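PDB 3K9T: putative polysaccharide biosynthesis protein with aminopeptidase-like domain from Clostridium acetobutylicum, which binds one zinc ion per subunit and probably acts in the biosynthesis of modified polysaccharides, without expected peptidase activity despite its aminopeptidase-like region. Local coordinates for residues H117-L129 / Y319-L331. Residues are numbered along the deposited sequence; the frame is centred on the assembly and turned at random.
Sequences HTIPGNKDRIPYL and YGFDGYHTSADNL. With ZN (zinc ion), chain B.
Asp-322 receives the guanidinium of Arg-125 end-on: NH1 lies 3.1 Å from OD1 and NH2 3.2 Å from OD2, a salt bridge of two nearly straight bonds. Both acceptors lie in the guanidinium plane, yet the two planes are 51° apart, so the donors come from above the carboxylate. The Arg-125 chain, extended from CG to NE, reaches Asp-322 with Gly-323 CA and Ala-328 CB over one guanidinium face and Asn-122 OD1, from the arginine's own loop, over the opposite face. His-325 O takes a bond from Tyr-128 N (2.9 Å), while the Tyr-128 ring turns its CD2 edge onto the imidazole face, T-shaped with planes at 84°; Tyr-324 backs the opposite face. Thr-326 places CG2 3.5 Å from Ile-119 CD1, and its OG1 accepts from Ala-328 N in an ST turn. Ser-327 N donates to Ile-126 O, and its OG, set between backbone N and carbonyl carbon (chi1 55°), accepts from Ile-126 N at 2.8 Å. Backbone bonds flanking a single beta bridge, Pro-127 with Thr-326, and the side-chain contacts together join an insert loop to the zinc-site loop, where His-325 NE2 (2.1 Å from zinc) joins His-190 and Asp-196 in an aminopeptidase-like metal site.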
ATOM      1  N   HIS A 117      20.499 -31.726  32.962  1.00 27.86           N
ATOM      2  CA  HIS A 117      20.095 -30.452  32.322  1.00 26.16           C
ATOM      3  C   HIS A 117      19.149 -29.651  33.197  1.00 26.35           C
ATOM      4  O   HIS A 117      18.142 -30.177  33.655  1.00 30.70           O
ATOM      5  CB  HIS A 117      19.467 -30.722  30.948  1.00 25.17           C
ATOM      6  CG  HIS A 117      20.345 -31.556  30.073  1.00 28.96           C
ATOM      7  ND1 HIS A 117      20.508 -32.914  30.270  1.00 33.30           N
ATOM      8  CD2 HIS A 117      21.175 -31.218  29.057  1.00 27.29           C
ATOM      9  CE1 HIS A 117      21.384 -33.379  29.397  1.00 30.46           C
ATOM     10  NE2 HIS A 117      21.798 -32.373  28.648  1.00 29.48           N
ATOM     11  N   THR A 118      19.486 -28.381  33.412  1.00 26.70           N
ATOM     12  CA  THR A 118      18.704 -27.445  34.219  1.00 27.16           C
ATOM     13  C   THR A 118      18.471 -26.132  33.453  1.00 28.02           C
ATOM     14  O   THR A 118      18.899 -25.985  32.298  1.00 27.58           O
ATOM     15  CB  THR A 118      19.426 -27.112  35.553  1.00 28.04           C
ATOM     16  OG1 THR A 118      20.696 -26.527  35.277  1.00 26.57           O
ATOM     17  CG2 THR A 118      19.635 -28.351  36.399  1.00 25.85           C
ATOM     18  N   ILE A 119      17.748 -25.201  34.076  1.00 28.66           N
ATOM     19  CA  ILE A 119      17.511 -23.854  33.499  1.00 27.61           C
ATOM     20  C   ILE A 119      17.933 -22.871  34.598  1.00 28.05           C
ATOM     21  O   ILE A 119      17.151 -22.536  35.511  1.00 26.34           O
ATOM     22  CB  ILE A 119      16.058 -23.622  33.028  1.00 25.81           C
ATOM     23  CG1 ILE A 119      15.650 -24.672  31.983  1.00 28.73           C
ATOM     24  CG2 ILE A 119      15.900 -22.238  32.429  1.00 15.17           C
ATOM     25  CD1 ILE A 119      14.138 -24.841  31.843  1.00 23.83           C
ATOM     26  N   PRO A 120      19.207 -22.451  34.541  1.00 27.82           N
ATOM     27  CA  PRO A 120      19.791 -21.583  35.575  1.00 26.89           C
ATOM     28  C   PRO A 120      19.002 -20.306  35.822  1.00 26.16           C
ATOM     29  O   PRO A 120      18.939 -19.825  36.970  1.00 30.87           O
ATOM     30  CB  PRO A 120      21.178 -21.261  35.009  1.00 25.22           C
ATOM     31  CG  PRO A 120      21.512 -22.417  34.163  1.00 24.75           C
ATOM     32  CD  PRO A 120      20.223 -22.909  33.573  1.00 26.45           C
ATOM     33  N   GLY A 121      18.425 -19.762  34.760  1.00 22.58           N
ATOM     34  CA  GLY A 121      17.627 -18.556  34.832  1.00 25.00           C
ATOM     35  C   GLY A 121      16.241 -18.713  35.445  1.00 29.70           C
ATOM     36  O   GLY A 121      15.576 -17.715  35.721  1.00 33.03           O
ATOM     37  N   ASN A 122      15.779 -19.952  35.621  1.00 31.28           N
ATOM     38  CA  ASN A 122      14.447 -20.232  36.191  1.00 30.19           C
ATOM     39  C   ASN A 122      14.636 -21.455  37.029  1.00 28.52           C
ATOM     40  O   ASN A 122      14.321 -22.570  36.619  1.00 29.44           O
ATOM     41  CB  ASN A 122      13.399 -20.475  35.107  1.00 30.27           C
ATOM     42  CG  ASN A 122      13.105 -19.223  34.285  1.00 32.14           C
ATOM     43  OD1 ASN A 122      12.173 -18.470  34.581  1.00 32.40           O
ATOM     44  ND2 ASN A 122      13.912 -18.989  33.262  1.00 33.51           N
ATOM     45  N   LYS A 123      15.154 -21.217  38.221  1.00 27.10           N
ATOM     46  CA  LYS A 123      15.706 -22.271  39.055  1.00 29.26           C
ATOM     47  C   LYS A 123      14.735 -23.340  39.522  1.00 26.91           C
ATOM     48  O   LYS A 123      15.121 -24.311  40.155  1.00 25.43           O
ATOM     49  CB  LYS A 123      16.451 -21.637  40.244  1.00 30.46           C
ATOM     50  CG  LYS A 123      17.655 -20.765  39.819  1.00 34.48           C
ATOM     51  CD  LYS A 123      18.701 -20.681  40.920  1.00 40.18           C
ATOM     52  CE  LYS A 123      18.202 -19.848  42.072  1.00 46.04           C
ATOM     53  NZ  LYS A 123      18.712 -20.331  43.376  1.00 48.29           N
ATOM     54  N   ASP A 124      13.482 -23.162  39.148  1.00 27.66           N
ATOM     55  CA  ASP A 124      12.388 -24.039  39.509  1.00 29.22           C
ATOM     56  C   ASP A 124      11.783 -24.807  38.303  1.00 27.87           C
ATOM     57  O   ASP A 124      10.758 -25.464  38.452  1.00 27.04           O
ATOM     58  CB  ASP A 124      11.304 -23.164  40.123  1.00 30.09           C
ATOM     59  CG  ASP A 124      10.882 -21.952  39.181  1.00 44.57           C
ATOM     60  OD1 ASP A 124      11.725 -21.372  38.409  1.00 32.52           O
ATOM     61  OD2 ASP A 124       9.682 -21.562  39.253  1.00 62.61           O
ATOM     62  N   ARG A 125      12.391 -24.722  37.122  1.00 24.43           N
ATOM     63  CA  ARG A 125      11.810 -25.354  35.939  1.00 23.68           C
ATOM     64  C   ARG A 125      12.568 -26.569  35.503  1.00 23.85           C
ATOM     65  O   ARG A 125      13.776 -26.627  35.635  1.00 23.96           O
ATOM     66  CB  ARG A 125      11.741 -24.346  34.784  1.00 24.48           C
ATOM     67  CG  ARG A 125      10.748 -23.212  35.079  1.00 22.40           C
ATOM     68  CD  ARG A 125      10.606 -22.277  33.949  1.00 21.73           C
ATOM     69  NE  ARG A 125       9.775 -21.113  34.281  1.00 20.66           N
ATOM     70  CZ  ARG A 125       9.599 -20.073  33.465  1.00 27.85           C
ATOM     71  NH1 ARG A 125      10.181 -20.066  32.277  1.00 28.03           N
ATOM     72  NH2 ARG A 125       8.840 -19.037  33.826  1.00 26.86           N
ATOM     73  N   ILE A 126      11.840 -27.562  34.995  1.00 27.17           N
ATOM     74  CA  ILE A 126      12.462 -28.746  34.418  1.00 25.98           C
ATOM     75  C   ILE A 126      12.501 -28.514  32.904  1.00 27.16           C
ATOM     76  O   ILE A 126      11.490 -28.256  32.277  1.00 27.08           O
ATOM     77  CB  ILE A 126      11.708 -30.037  34.769  1.00 25.77           C
ATOM     78  CG1 ILE A 126      11.552 -30.175  36.293  1.00 27.00           C
ATOM     79  CG2 ILE A 126      12.445 -31.271  34.182  1.00 24.10           C
ATOM     80  CD1 ILE A 126      10.491 -31.235  36.738  1.00 28.67           C
ATOM     81  N   PRO A 127      13.685 -28.557  32.311  1.00 27.75           N
ATOM     82  CA  PRO A 127      13.672 -28.403  30.871  1.00 28.05           C
ATOM     83  C   PRO A 127      13.235 -29.677  30.130  1.00 24.71           C
ATOM     84  O   PRO A 127      13.554 -30.777  30.564  1.00 23.46           O
ATOM     85  CB  PRO A 127      15.127 -28.055  30.537  1.00 27.94           C
ATOM     86  CG  PRO A 127      15.937 -28.591  31.655  1.00 31.26           C
ATOM     87  CD  PRO A 127      15.043 -28.663  32.866  1.00 29.79           C
ATOM     88  N   TYR A 128      12.506 -29.490  29.030  1.00 22.85           N
ATOM     89  CA  TYR A 128      12.133 -30.565  28.100  1.00 24.07           C
ATOM     90  C   TYR A 128      13.177 -30.710  27.002  1.00 23.66           C
ATOM     91  O   TYR A 128      13.444 -29.781  26.265  1.00 23.95           O
ATOM     92  CB  TYR A 128      10.747 -30.285  27.490  1.00 27.53           C
ATOM     93  CG  TYR A 128      10.338 -31.151  26.310  1.00 22.78           C
ATOM     94  CD1 TYR A 128      10.273 -32.544  26.405  1.00 21.66           C
ATOM     95  CD2 TYR A 128       9.973 -30.560  25.121  1.00 35.86           C
ATOM     96  CE1 TYR A 128       9.898 -33.323  25.305  1.00 24.44           C
ATOM     97  CE2 TYR A 128       9.590 -31.319  24.014  1.00 41.07           C
ATOM     98  CZ  TYR A 128       9.565 -32.692  24.106  1.00 29.88           C
ATOM     99  OH  TYR A 128       9.138 -33.368  22.992  1.00 38.98           O
ATOM    100  N   LEU A 129      13.784 -31.882  26.913  1.00 26.43           N
ATOM    101  CA  LEU A 129      14.788 -32.156  25.882  1.00 29.24           C
ATOM    102  C   LEU A 129      14.446 -33.456  25.146  1.00 28.07           C
ATOM    103  O   LEU A 129      13.784 -34.346  25.687  1.00 27.53           O
ATOM    104  CB  LEU A 129      16.206 -32.225  26.487  1.00 29.36           C
ATOM    105  CG  LEU A 129      16.738 -30.935  27.128  1.00 29.42           C
ATOM    106  CD1 LEU A 129      17.900 -31.193  28.057  1.00 26.09           C
ATOM    107  CD2 LEU A 129      17.125 -29.986  26.043  1.00 26.39           C
ATOM    108  N   TYR A 319       4.185 -20.620  20.527  1.00 35.65           N
ATOM    109  CA  TYR A 319       5.420 -21.301  20.967  1.00 35.63           C
ATOM    110  C   TYR A 319       6.586 -20.289  21.020  1.00 35.38           C
ATOM    111  O   TYR A 319       6.753 -19.471  20.121  1.00 32.32           O
ATOM    112  CB  TYR A 319       5.762 -22.529  20.083  1.00 35.28           C
ATOM    113  CG  TYR A 319       5.458 -22.350  18.622  1.00 37.65           C
ATOM    114  CD1 TYR A 319       6.240 -21.533  17.816  1.00 34.71           C
ATOM    115  CD2 TYR A 319       4.369 -22.989  18.035  1.00 39.38           C
ATOM    116  CE1 TYR A 319       5.935 -21.351  16.459  1.00 37.51           C
ATOM    117  CE2 TYR A 319       4.076 -22.829  16.670  1.00 28.60           C
ATOM    118  CZ  TYR A 319       4.843 -22.012  15.898  1.00 36.17           C
ATOM    119  OH  TYR A 319       4.524 -21.839  14.556  1.00 42.84           O
ATOM    120  N   GLY A 320       7.378 -20.356  22.088  1.00 33.25           N
ATOM    121  CA  GLY A 320       8.349 -19.324  22.396  1.00 31.01           C
ATOM    122  C   GLY A 320       7.921 -18.597  23.659  1.00 31.64           C
ATOM    123  O   GLY A 320       8.710 -17.907  24.270  1.00 31.45           O
ATOM    124  N   PHE A 321       6.659 -18.751  24.053  1.00 32.99           N
ATOM    125  CA  PHE A 321       6.155 -18.176  25.296  1.00 31.47           C
ATOM    126  C   PHE A 321       6.989 -18.566  26.533  1.00 31.42           C
ATOM    127  O   PHE A 321       7.673 -19.605  26.582  1.00 28.76           O
ATOM    128  CB  PHE A 321       4.682 -18.562  25.486  1.00 34.34           C
ATOM    129  CG  PHE A 321       4.435 -20.050  25.704  1.00 36.70           C
ATOM    130  CD1 PHE A 321       4.505 -20.605  26.983  1.00 28.80           C
ATOM    131  CD2 PHE A 321       4.073 -20.870  24.646  1.00 37.16           C
ATOM    132  CE1 PHE A 321       4.277 -21.943  27.179  1.00 25.05           C
ATOM    133  CE2 PHE A 321       3.835 -22.211  24.842  1.00 31.47           C
ATOM    134  CZ  PHE A 321       3.930 -22.747  26.114  1.00 32.07           C
ATOM    135  N   ASP A 322       6.946 -17.705  27.536  1.00 32.89           N
ATOM    136  CA  ASP A 322       7.722 -17.928  28.746  1.00 32.48           C
ATOM    137  C   ASP A 322       7.268 -19.186  29.454  1.00 31.54           C
ATOM    138  O   ASP A 322       6.119 -19.296  29.861  1.00 31.16           O
ATOM    139  CB  ASP A 322       7.598 -16.767  29.703  1.00 33.21           C
ATOM    140  CG  ASP A 322       8.524 -16.901  30.903  1.00 38.34           C
ATOM    141  OD1 ASP A 322       9.670 -17.380  30.737  1.00 39.13           O
ATOM    142  OD2 ASP A 322       8.096 -16.507  32.003  1.00 42.24           O
ATOM    143  N   GLY A 323       8.189 -20.129  29.589  1.00 31.33           N
ATOM    144  CA  GLY A 323       7.892 -21.400  30.201  1.00 31.32           C
ATOM    145  C   GLY A 323       7.678 -22.510  29.212  1.00 28.72           C
ATOM    146  O   GLY A 323       7.561 -23.664  29.597  1.00 27.46           O
ATOM    147  N   TYR A 324       7.657 -22.186  27.931  1.00 29.92           N
ATOM    148  CA  TYR A 324       7.460 -23.226  26.933  1.00 30.71           C
ATOM    149  C   TYR A 324       8.675 -24.171  26.967  1.00 28.43           C
ATOM    150  O   TYR A 324       9.769 -23.786  27.380  1.00 28.15           O
ATOM    151  CB  TYR A 324       7.172 -22.628  25.552  1.00 32.15           C
ATOM    152  CG  TYR A 324       8.250 -22.750  24.549  1.00 34.56           C
ATOM    153  CD1 TYR A 324       9.410 -22.028  24.679  1.00 34.26           C
ATOM    154  CD2 TYR A 324       8.080 -23.569  23.414  1.00 49.75           C
ATOM    155  CE1 TYR A 324      10.420 -22.144  23.752  1.00 37.54           C
ATOM    156  CE2 TYR A 324       9.078 -23.684  22.467  1.00 46.29           C
ATOM    157  CZ  TYR A 324      10.251 -22.956  22.656  1.00 47.56           C
ATOM    158  OH  TYR A 324      11.288 -23.011  21.755  1.00 66.51           O
ATOM    159  N   HIS A 325       8.432 -25.422  26.620  1.00 25.29           N
ATOM    160  CA  HIS A 325       9.417 -26.498  26.715  1.00 24.47           C
ATOM    161  C   HIS A 325       9.974 -26.667  28.125  1.00 23.37           C
ATOM    162  O   HIS A 325      11.092 -27.071  28.319  1.00 22.16           O
ATOM    163  CB  HIS A 325      10.495 -26.333  25.625  1.00 21.37           C
ATOM    164  CG  HIS A 325      10.012 -26.728  24.265  1.00 26.69           C
ATOM    165  ND1 HIS A 325      10.851 -26.895  23.193  1.00 22.99           N
ATOM    166  CD2 HIS A 325       8.768 -27.026  23.814  1.00 23.73           C
ATOM    167  CE1 HIS A 325      10.147 -27.253  22.137  1.00 24.18           C
ATOM    168  NE2 HIS A 325       8.880 -27.338  22.489  1.00 24.53           N
ATOM    169  N   THR A 326       9.163 -26.353  29.120  1.00 26.46           N
ATOM    170  CA  THR A 326       9.515 -26.603  30.500  1.00 24.20           C
ATOM    171  C   THR A 326       8.273 -27.037  31.286  1.00 27.30           C
ATOM    172  O   THR A 326       7.136 -26.940  30.797  1.00 30.48           O
ATOM    173  CB  THR A 326      10.087 -25.352  31.195  1.00 26.24           C
ATOM    174  OG1 THR A 326       9.004 -24.534  31.652  1.00 18.61           O
ATOM    175  CG2 THR A 326      11.046 -24.544  30.268  1.00 22.52           C
ATOM    176  N   SER A 327       8.508 -27.503  32.516  1.00 26.49           N
ATOM    177  CA  SER A 327       7.470 -27.957  33.418  1.00 23.84           C
ATOM    178  C   SER A 327       6.516 -26.840  33.854  1.00 23.68           C
ATOM    179  O   SER A 327       5.516 -27.096  34.495  1.00 25.65           O
ATOM    180  CB  SER A 327       8.121 -28.592  34.645  1.00 25.05           C
ATOM    181  OG  SER A 327       9.038 -27.697  35.281  1.00 21.01           O
ATOM    182  N   ALA A 328       6.839 -25.596  33.524  1.00 24.40           N
ATOM    183  CA  ALA A 328       5.984 -24.444  33.807  1.00 22.11           C
ATOM    184  C   ALA A 328       4.716 -24.510  32.925  1.00 23.15           C
ATOM    185  O   ALA A 328       3.660 -24.013  33.302  1.00 26.09           O
ATOM    186  CB  ALA A 328       6.773 -23.152  33.563  1.00 17.58           C
ATOM    187  N   ASP A 329       4.834 -25.113  31.745  1.00 23.53           N
ATOM    188  CA  ASP A 329       3.698 -25.343  30.866  1.00 25.30           C
ATOM    189  C   ASP A 329       2.872 -26.533  31.401  1.00 26.44           C
ATOM    190  O   ASP A 329       2.801 -27.615  30.783  1.00 25.58           O
ATOM    191  CB  ASP A 329       4.182 -25.632  29.441  1.00 25.94           C
ATOM    192  CG  ASP A 329       3.035 -25.699  28.428  1.00 27.64           C
ATOM    193  OD1 ASP A 329       1.890 -25.403  28.826  1.00 32.53           O
ATOM    194  OD2 ASP A 329       3.278 -26.040  27.244  1.00 25.40           O
ATOM    195  N   ASN A 330       2.229 -26.288  32.535  1.00 24.04           N
ATOM    196  CA  ASN A 330       1.482 -27.282  33.255  1.00 21.38           C
ATOM    197  C   ASN A 330      -0.020 -27.003  33.280  1.00 20.12           C
ATOM    198  O   ASN A 330      -0.492 -26.066  32.659  1.00 14.18           O
ATOM    199  CB  ASN A 330       2.039 -27.330  34.674  1.00 23.07           C
ATOM    200  CG  ASN A 330       1.907 -26.026  35.414  1.00 21.15           C
ATOM    201  OD1 ASN A 330       0.971 -25.257  35.223  1.00 32.93           O
ATOM    202  ND2 ASN A 330       2.855 -25.776  36.295  1.00 33.47           N
ATOM    203  N   LEU A 331      -0.768 -27.791  34.047  1.00 21.01           N
ATOM    204  CA  LEU A 331      -2.226 -27.683  34.061  1.00 22.73           C
ATOM    205  C   LEU A 331      -2.755 -26.294  34.457  1.00 22.14           C
ATOM    206  O   LEU A 331      -3.692 -25.743  33.838  1.00 23.68           O
ATOM    207  CB  LEU A 331      -2.802 -28.808  34.930  1.00 21.78           C
ATOM    208  CG  LEU A 331      -2.675 -30.210  34.302  1.00 28.55           C
ATOM    209  CD1 LEU A 331      -3.027 -31.291  35.317  1.00 20.55           C
ATOM    210  CD2 LEU A 331      -3.557 -30.341  32.985  1.00 21.72           C
TER
HETATM  211 ZN    ZN B 435       7.215 -27.822  21.386  1.00 27.22          ZN
HETATM  212  O   HOH W   1       7.778 -26.121  37.147  1.00 41.61           O